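Local structure of prolyl 4-hydroxylase (Paramecium bursaria Chlorella virus 1, 5C5T) at residues Asp42-Asp47 with Lys103-Phe108; Asp51-Ala56 with Val159-Pro164. The protein probably hydroxylates proline residues of collagen-like sequences as a 2-oxoglutarate- and iron-dependent dioxygenase, and binds 2-oxoglutarate beside a metal ion. All blocks are in the same frame, centred on the assembly; numbering follows the deposited sequence.

Contact 1 of 2, residues Asp42-Asp47 with Lys103-Phe108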
ATOM      1  N   ASP A  42      -7.262  11.229   3.696  1.00 14.15           N
ATOM      2  CA  ASP A  42      -8.024  11.618   2.505  1.00 13.69           C
ATOM      3  C   ASP A  42      -7.293  12.723   1.716  1.00 13.96           C
ATOM      4  O   ASP A  42      -6.629  13.552   2.312  1.00 17.85           O
ATOM      5  CB  ASP A  42      -9.407  12.088   2.906  1.00 19.41           C
ATOM      6  CG  ASP A  42     -10.277  10.961   3.372  1.00 24.84           C
ATOM      7  OD1 ASP A  42     -10.239   9.848   2.792  1.00 20.36           O
ATOM      8  OD2 ASP A  42     -11.026  11.197   4.333  1.00 27.63           O
ATOM      9  N   GLY A  43      -7.448  12.723   0.397  1.00 16.61           N
ATOM     10  CA  GLY A  43      -6.832  13.704  -0.468  1.00 18.67           C
ATOM     11  C   GLY A  43      -5.327  13.706  -0.515  1.00 17.82           C
ATOM     12  O   GLY A  43      -4.708  14.724  -0.829  1.00 21.90           O
ATOM     13  N   PHE A  44      -4.733  12.543  -0.238  1.00 12.54           N
ATOM     14  CA  PHE A  44      -3.289  12.383  -0.338  1.00 15.20           C
ATOM     15  C   PHE A  44      -2.819  12.736  -1.753  1.00 12.02           C
ATOM     16  O   PHE A  44      -1.815  13.426  -1.884  1.00 15.05           O
ATOM     17  CB  PHE A  44      -2.900  10.953   0.033  1.00 14.10           C
ATOM     18  CG  PHE A  44      -1.423  10.703   0.131  1.00 11.54           C
ATOM     19  CD1 PHE A  44      -0.713  11.066   1.287  1.00 17.60           C
ATOM     20  CD2 PHE A  44      -0.713  10.137  -0.920  1.00 12.29           C
ATOM     21  CE1 PHE A  44       0.664  10.810   1.382  1.00 16.07           C
ATOM     22  CE2 PHE A  44       0.646   9.902  -0.834  1.00 14.56           C
ATOM     23  CZ  PHE A  44       1.343  10.249   0.316  1.00 17.28           C
ATOM     24  N   LEU A  45      -3.526  12.247  -2.779  1.00 13.62           N
ATOM     25  CA  LEU A  45      -3.354  12.754  -4.164  1.00 15.81           C
ATOM     26  C   LEU A  45      -4.596  13.434  -4.627  1.00 13.70           C
ATOM     27  O   LEU A  45      -5.682  13.018  -4.228  1.00 14.41           O
ATOM     28  CB  LEU A  45      -3.032  11.630  -5.155  1.00 12.71           C
ATOM     29  CG  LEU A  45      -1.682  10.919  -5.019  1.00 15.19           C
ATOM     30  CD1 LEU A  45      -1.518   9.826  -6.089  1.00 16.10           C
ATOM     31  CD2 LEU A  45      -0.504  11.919  -5.046  1.00 18.89           C
ATOM     32  N   SER A  46      -4.480  14.433  -5.518  1.00 13.69           N
ATOM     33  CA  SER A  46      -5.693  14.953  -6.149  1.00 14.28           C
ATOM     34  C   SER A  46      -6.301  13.952  -7.130  1.00 15.43           C
ATOM     35  O   SER A  46      -5.643  13.001  -7.583  1.00 14.36           O
ATOM     36  CB  SER A  46      -5.422  16.245  -6.877  1.00 15.18           C
ATOM     37  OG  SER A  46      -4.720  15.976  -8.089  1.00 17.83           O
ATOM     38  N   ASP A  47      -7.552  14.176  -7.469  1.00 15.62           N
ATOM     39  CA  ASP A  47      -8.227  13.325  -8.442  1.00 17.25           C
ATOM     40  C   ASP A  47      -7.478  13.350  -9.800  1.00 15.11           C
ATOM     41  O   ASP A  47      -7.278  12.304 -10.418  1.00 14.25           O
ATOM     42  CB  ASP A  47      -9.688  13.740  -8.649  1.00 24.53           C
ATOM     43  CG  ASP A  47     -10.616  13.334  -7.487  1.00 24.69           C
ATOM     44  OD1 ASP A  47     -10.152  12.843  -6.441  1.00 20.25           O
ATOM     45  OD2 ASP A  47     -11.849  13.497  -7.630  1.00 25.86           O
ATOM     46  N   LYS A 103       7.698  11.987  -2.008  1.00 14.74           N
ATOM     47  CA  LYS A 103       7.885  13.210  -1.209  1.00 16.41           C
ATOM     48  C   LYS A 103       6.932  13.298  -0.009  1.00 18.88           C
ATOM     49  O   LYS A 103       7.369  13.553   1.097  1.00 20.19           O
ATOM     50  CB  LYS A 103       7.718  14.448  -2.085  1.00 21.86           C
ATOM     51  CG  LYS A 103       8.018  15.768  -1.348  1.00 25.73           C
ATOM     52  CD  LYS A 103       7.860  16.961  -2.269  1.00 26.68           C
ATOM     53  CE  LYS A 103       8.471  18.210  -1.647  1.00 36.46           C
ATOM     54  NZ  LYS A 103       7.506  18.815  -0.720  1.00 39.65           N
ATOM     55  N   LYS A 104       5.640  13.089  -0.227  1.00 15.53           N
ATOM     56  CA  LYS A 104       4.691  13.149   0.866  1.00 14.54           C
ATOM     57  C   LYS A 104       4.854  12.007   1.840  1.00 15.87           C
ATOM     58  O   LYS A 104       4.539  12.166   3.030  1.00 17.91           O
ATOM     59  CB  LYS A 104       3.281  13.183   0.314  1.00 15.21           C
ATOM     60  CG  LYS A 104       3.028  14.404  -0.475  1.00 16.94           C
ATOM     61  CD  LYS A 104       1.613  14.544  -0.923  1.00 20.98           C
ATOM     62  CE  LYS A 104       0.721  14.695   0.262  1.00 22.00           C
ATOM     63  NZ  LYS A 104      -0.564  15.276  -0.129  1.00 17.91           N
ATOM     64  N   THR A 105       5.322  10.857   1.352  1.00 17.27           N
ATOM     65  CA  THR A 105       5.543   9.720   2.251  1.00 15.72           C
ATOM     66  C   THR A 105       6.728  10.072   3.163  1.00 14.72           C
ATOM     67  O   THR A 105       6.689   9.850   4.359  1.00 14.43           O
ATOM     68  CB  THR A 105       5.797   8.404   1.478  1.00 14.44           C
ATOM     69  OG1 THR A 105       4.631   8.095   0.700  1.00 16.48           O
ATOM     70  CG2 THR A 105       6.117   7.255   2.388  1.00 12.79           C
ATOM     71  N   ARG A 106       7.778  10.629   2.592  1.00 15.54           N
ATOM     72  CA  ARG A 106       8.931  11.011   3.392  1.00 16.17           C
ATOM     73  C   ARG A 106       8.550  12.076   4.439  1.00 20.90           C
ATOM     74  O   ARG A 106       8.928  11.967   5.631  1.00 20.86           O
ATOM     75  CB  ARG A 106      10.039  11.468   2.418  1.00 17.33           C
ATOM     76  CG  ARG A 106      11.260  12.030   3.081  1.00 22.76           C
ATOM     77  CD  ARG A 106      12.297  12.312   2.018  1.00 31.26           C
ATOM     78  NE  ARG A 106      11.880  13.464   1.210  1.00 40.74           N
ATOM     79  CZ  ARG A 106      11.510  13.441  -0.077  1.00 42.69           C
ATOM     80  NH1 ARG A 106      11.485  12.311  -0.795  1.00 44.53           N
ATOM     81  NH2 ARG A 106      11.170  14.585  -0.659  1.00 45.45           N
ATOM     82  N   GLU A 107       7.775  13.073   4.036  1.00 20.40           N
ATOM     83  CA  GLU A 107       7.343  14.102   4.978  1.00 16.91           C
ATOM     84  C   GLU A 107       6.500  13.506   6.115  1.00 17.63           C
ATOM     85  O   GLU A 107       6.593  13.944   7.252  1.00 21.85           O
ATOM     86  CB  GLU A 107       6.571  15.181   4.245  1.00 18.51           C
ATOM     87  CG  GLU A 107       7.457  15.942   3.282  1.00 29.51           C
ATOM     88  CD  GLU A 107       6.705  16.982   2.473  1.00 32.64           C
ATOM     89  OE1 GLU A 107       5.480  16.821   2.294  1.00 33.81           O
ATOM     90  OE2 GLU A 107       7.351  17.959   2.033  1.00 37.18           O
ATOM     91  N   PHE A 108       5.668  12.532   5.768  1.00 15.11           N
ATOM     92  CA  PHE A 108       4.882  11.781   6.783  1.00 16.93           C
ATOM     93  C   PHE A 108       5.773  11.017   7.760  1.00 19.45           C
ATOM     94  O   PHE A 108       5.546  11.023   8.973  1.00 16.43           O
ATOM     95  CB  PHE A 108       3.906  10.798   6.081  1.00 17.05           C
ATOM     96  CG  PHE A 108       3.119   9.937   7.044  1.00 15.19           C
ATOM     97  CD1 PHE A 108       1.997  10.444   7.686  1.00 26.45           C
ATOM     98  CD2 PHE A 108       3.520   8.633   7.313  1.00 15.90           C
ATOM     99  CE1 PHE A 108       1.285   9.658   8.582  1.00 25.49           C
ATOM    100  CE2 PHE A 108       2.822   7.831   8.212  1.00 16.25           C
ATOM    101  CZ  PHE A 108       1.707   8.349   8.853  1.00 19.67           C
TER
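A loop-to-helix contact, polar and aromatic at once, joins Phe-44 to Lys-104 and Thr-105 on the outer side of the double-stranded beta-helix fold of 2-oxoglutarate oxygenases. Segment 42-47 leads from edge strand 38-41 of the six-stranded sheet into the start of helix 47-59, while 103-108 belongs to helix 96-109. With CA of Phe-44 and CA of Lys-104 8.1 Å apart, the backbones do not meet; the Lys-104 side chain spans the gap to the Phe-44 ring and carbonyl. With CG anti to the backbone N (chi1 -173°), the Phe-44 ring reaches toward the helix, where its CZ meets CB of Lys-104 at 3.5 Å. Lys-104 runs back past it in the opposite direction, bent at its third torsion, which brings CE over one ring face, 4.3 Å from the ring centroid, in a CH-pi contact. NZ lies over the same face at 4.8 Å from that centroid, 25° off the normal, consistent with a cation-pi interaction. Phe-44 thus offers one lysine both an aromatic surface and a backbone acceptor. Leu-157 and Val-159 of strand 153-160 also touch the Phe-44 side chain. Thr-105 OG1 comes obliquely to CZ of Phe-44, and is hydrogen-bonded to Ile-101 O of its own helix. The ammonium group is held by a hydrogen bond from Lys-104 NZ to Phe-44 O, 2.8 Å long, its donor tilted 17° from the carbonyl plane.

Contact 2 of 2, residues Asp51-Ala56 with Val159-Pro164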
ATOM      1  N   ASP A  51      -5.584  10.203 -11.960  1.00 13.18           N
ATOM      2  CA  ASP A  51      -5.894   9.841 -13.333  1.00 11.69           C
ATOM      3  C   ASP A  51      -4.638   9.852 -14.201  1.00 11.37           C
ATOM      4  O   ASP A  51      -4.485   8.982 -15.057  1.00 13.95           O
ATOM      5  CB  ASP A  51      -6.934  10.795 -13.926  1.00 11.21           C
ATOM      6  CG  ASP A  51      -8.329  10.611 -13.323  1.00 22.61           C
ATOM      7  OD1 ASP A  51      -8.670   9.544 -12.735  1.00 25.79           O
ATOM      8  OD2 ASP A  51      -9.106  11.570 -13.484  1.00 27.35           O
ATOM      9  N   VAL A  52      -3.749  10.807 -13.968  1.00 15.67           N
ATOM     10  CA  VAL A  52      -2.514  10.892 -14.726  1.00 16.80           C
ATOM     11  C   VAL A  52      -1.700   9.603 -14.461  1.00 13.84           C
ATOM     12  O   VAL A  52      -1.126   9.014 -15.372  1.00 15.65           O
ATOM     13  CB  VAL A  52      -1.748  12.173 -14.349  1.00 23.74           C
ATOM     14  CG1 VAL A  52      -0.326  12.156 -14.860  1.00 27.04           C
ATOM     15  CG2 VAL A  52      -2.511  13.397 -14.891  1.00 29.63           C
ATOM     16  N   LEU A  53      -1.710   9.143 -13.219  1.00 13.80           N
ATOM     17  CA  LEU A  53      -0.922   7.959 -12.884  1.00 13.71           C
ATOM     18  C   LEU A  53      -1.555   6.724 -13.477  1.00 13.74           C
ATOM     19  O   LEU A  53      -0.851   5.883 -14.044  1.00 12.92           O
ATOM     20  CB  LEU A  53      -0.733   7.804 -11.360  1.00 12.76           C
ATOM     21  CG  LEU A  53       0.153   6.627 -10.887  1.00 11.14           C
ATOM     22  CD1 LEU A  53       1.480   6.584 -11.639  1.00 13.77           C
ATOM     23  CD2 LEU A  53       0.390   6.652  -9.368  1.00 13.65           C
ATOM     24  N   ILE A  54      -2.884   6.579 -13.396  1.00 12.13           N
ATOM     25  CA  ILE A  54      -3.527   5.467 -14.054  1.00 10.95           C
ATOM     26  C   ILE A  54      -3.180   5.404 -15.529  1.00 13.66           C
ATOM     27  O   ILE A  54      -2.883   4.343 -16.055  1.00 12.47           O
ATOM     28  CB  ILE A  54      -5.052   5.565 -13.889  1.00 13.25           C
ATOM     29  CG1 ILE A  54      -5.448   5.389 -12.415  1.00 14.23           C
ATOM     30  CG2 ILE A  54      -5.781   4.557 -14.740  1.00 10.45           C
ATOM     31  CD1 ILE A  54      -6.856   5.866 -12.069  1.00 14.37           C
ATOM     32  N   ASN A  55      -3.288   6.534 -16.231  1.00 12.97           N
ATOM     33  CA  ASN A  55      -2.987   6.536 -17.663  1.00 13.80           C
ATOM     34  C   ASN A  55      -1.537   6.147 -17.956  1.00 12.69           C
ATOM     35  O   ASN A  55      -1.316   5.417 -18.901  1.00 14.67           O
ATOM     36  CB  ASN A  55      -3.363   7.908 -18.267  1.00 14.25           C
ATOM     37  CG  ASN A  55      -4.868   8.104 -18.278  1.00 15.32           C
ATOM     38  OD1 ASN A  55      -5.627   7.144 -18.436  1.00 18.48           O
ATOM     39  ND2 ASN A  55      -5.307   9.332 -18.025  1.00 16.44           N
ATOM     40  N   ALA A  56      -0.578   6.559 -17.113  1.00 10.64           N
ATOM     41  CA  ALA A  56       0.828   6.212 -17.283  1.00 12.02           C
ATOM     42  C   ALA A  56       0.978   4.710 -17.077  1.00 13.85           C
ATOM     43  O   ALA A  56       1.703   4.068 -17.837  1.00 15.89           O
ATOM     44  CB  ALA A  56       1.728   7.005 -16.318  1.00 14.04           C
ATOM     45  N   VAL A 159      -2.060   4.045  -2.008  1.00 11.13           N
ATOM     46  CA  VAL A 159      -3.006   5.069  -2.476  1.00 11.15           C
ATOM     47  C   VAL A 159      -4.051   4.450  -3.360  1.00 10.45           C
ATOM     48  O   VAL A 159      -3.705   3.709  -4.285  1.00 10.28           O
ATOM     49  CB  VAL A 159      -2.297   6.200  -3.267  1.00 11.08           C
ATOM     50  CG1 VAL A 159      -3.273   7.352  -3.490  1.00 13.20           C
ATOM     51  CG2 VAL A 159      -1.083   6.650  -2.605  1.00 12.08           C
ATOM     52  N   TYR A 160      -5.333   4.727  -3.093  1.00 10.04           N
ATOM     53  CA  TYR A 160      -6.413   4.313  -4.030  1.00 10.50           C
ATOM     54  C   TYR A 160      -6.456   5.286  -5.198  1.00 10.66           C
ATOM     55  O   TYR A 160      -6.705   6.485  -4.996  1.00 14.93           O
ATOM     56  CB  TYR A 160      -7.794   4.280  -3.339  1.00 10.24           C
ATOM     57  CG  TYR A 160      -7.877   3.345  -2.134  1.00 11.38           C
ATOM     58  CD1 TYR A 160      -7.817   2.001  -2.288  1.00 11.95           C
ATOM     59  CD2 TYR A 160      -8.005   3.857  -0.851  1.00 13.65           C
ATOM     60  CE1 TYR A 160      -7.879   1.135  -1.179  1.00 15.32           C
ATOM     61  CE2 TYR A 160      -8.050   3.014   0.262  1.00 16.60           C
ATOM     62  CZ  TYR A 160      -7.990   1.653   0.077  1.00 16.22           C
ATOM     63  OH  TYR A 160      -8.071   0.815   1.186  1.00 18.71           O
ATOM     64  N   LEU A 161      -6.154   4.795  -6.400  1.00 10.88           N
ATOM     65  CA  LEU A 161      -6.218   5.643  -7.590  1.00 12.99           C
ATOM     66  C   LEU A 161      -7.597   5.611  -8.217  1.00 12.17           C
ATOM     67  O   LEU A 161      -8.012   6.610  -8.801  1.00 12.26           O
ATOM     68  CB  LEU A 161      -5.180   5.217  -8.624  1.00 10.69           C
ATOM     69  CG  LEU A 161      -3.734   5.141  -8.114  1.00 12.54           C
ATOM     70  CD1 LEU A 161      -2.799   4.902  -9.309  1.00 13.76           C
ATOM     71  CD2 LEU A 161      -3.271   6.332  -7.361  1.00  9.09           C
ATOM     72  N   LYS A 162      -8.271   4.473  -8.123  1.00 12.87           N
ATOM     73  CA  LYS A 162      -9.614   4.307  -8.648  1.00 13.53           C
ATOM     74  C   LYS A 162     -10.391   3.325  -7.762  1.00 15.81           C
ATOM     75  O   LYS A 162      -9.893   2.235  -7.412  1.00 12.93           O
ATOM     76  CB  LYS A 162      -9.588   3.816 -10.094  1.00 12.82           C
ATOM     77  CG  LYS A 162     -11.002   3.744 -10.730  1.00 19.70           C
ATOM     78  CD  LYS A 162     -10.945   3.568 -12.257  1.00 24.20           C
ATOM     79  CE  LYS A 162     -12.346   3.730 -12.865  1.00 20.57           C
ATOM     80  NZ  LYS A 162     -12.281   3.770 -14.352  1.00 31.73           N
ATOM     81  N   ALA A 163     -11.586   3.732  -7.355  1.00 14.42           N
ATOM     82  CA  ALA A 163     -12.456   2.901  -6.516  1.00 17.31           C
ATOM     83  C   ALA A 163     -13.536   2.166  -7.323  1.00 19.40           C
ATOM     84  O   ALA A 163     -13.936   2.656  -8.393  1.00 19.70           O
ATOM     85  CB  ALA A 163     -13.105   3.768  -5.468  1.00 20.21           C
ATOM     86  N   PRO A 164     -14.013   1.017  -6.806  1.00 16.81           N
ATOM     87  CA  PRO A 164     -15.153   0.270  -7.370  1.00 16.30           C
ATOM     88  C   PRO A 164     -16.376   1.128  -7.424  1.00 15.14           C
ATOM     89  O   PRO A 164     -16.452   2.165  -6.752  1.00 19.00           O
ATOM     90  CB  PRO A 164     -15.344  -0.882  -6.396  1.00 16.34           C
ATOM     91  CG  PRO A 164     -14.001  -1.112  -5.799  1.00 16.53           C
ATOM     92  CD  PRO A 164     -13.399   0.272  -5.692  1.00 17.59           C
TER
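Leu-161 pushes its CB and CD1 against Ile-54 and Leu-53, two neighbouring residues of helix 47-59. Its CD1 meets CD2 of Leu-53 at 3.6 Å, the two leucines crossing obliquely, while Leu-161 CB lies 3.8 Å from CG1 of Ile-54. The ethyl branch of Ile-54, CG1 set beside the backbone N (chi1 -66°), runs alongside Leu-161 in the opposite sense and carries CD1 on to Lys-162, whose CB is 3.9 Å away. Ile-54 CD1 also lies 3.5 Å from Leu-161 O, a methyl packed against a carbonyl that accepts a hydrogen bond from Lys-185 NZ. Leu-161 and Lys-162 together face Ile-218 of strand 217-225, a classic beta bulge; both have CB directed toward the helix, so this bulge supplies two adjacent residues to the packing. Ile-218 also touches Ile-54, and Leu-53 extends the apolar layer to helix 96-109 through Val-97, Ile-98 and Ile-101. With no hydrogen bond between the segments, the fit of helix on bulge rests on the close packing of aliphatic side chains, and the one charged group involved, the Lys-162 ammonium, is paired outside it, in a salt bridge with Glu-216.

The two contacts, with centres about 14 Å apart, lie on the same helix-bearing side of the six-stranded sheet. Contact 1 is partly buried and combines polar with aromatic interactions; contact 2 is buried and aliphatic. Their interfaces are similar in size, 183 and 190 Å². The loop of contact 1 runs directly into helix 47-59, which contact 2 packs against residues 161-162. They also touch: Phe-44 CD2 lies 3.9 Å from Val-159 CG2, and Leu-45 CD1 is 4.1 Å from Leu-161 CD2. Helix 96-109, which supplies one side of contact 1, also borders contact 2: its Ile-101 touches both Leu-45 and Leu-53.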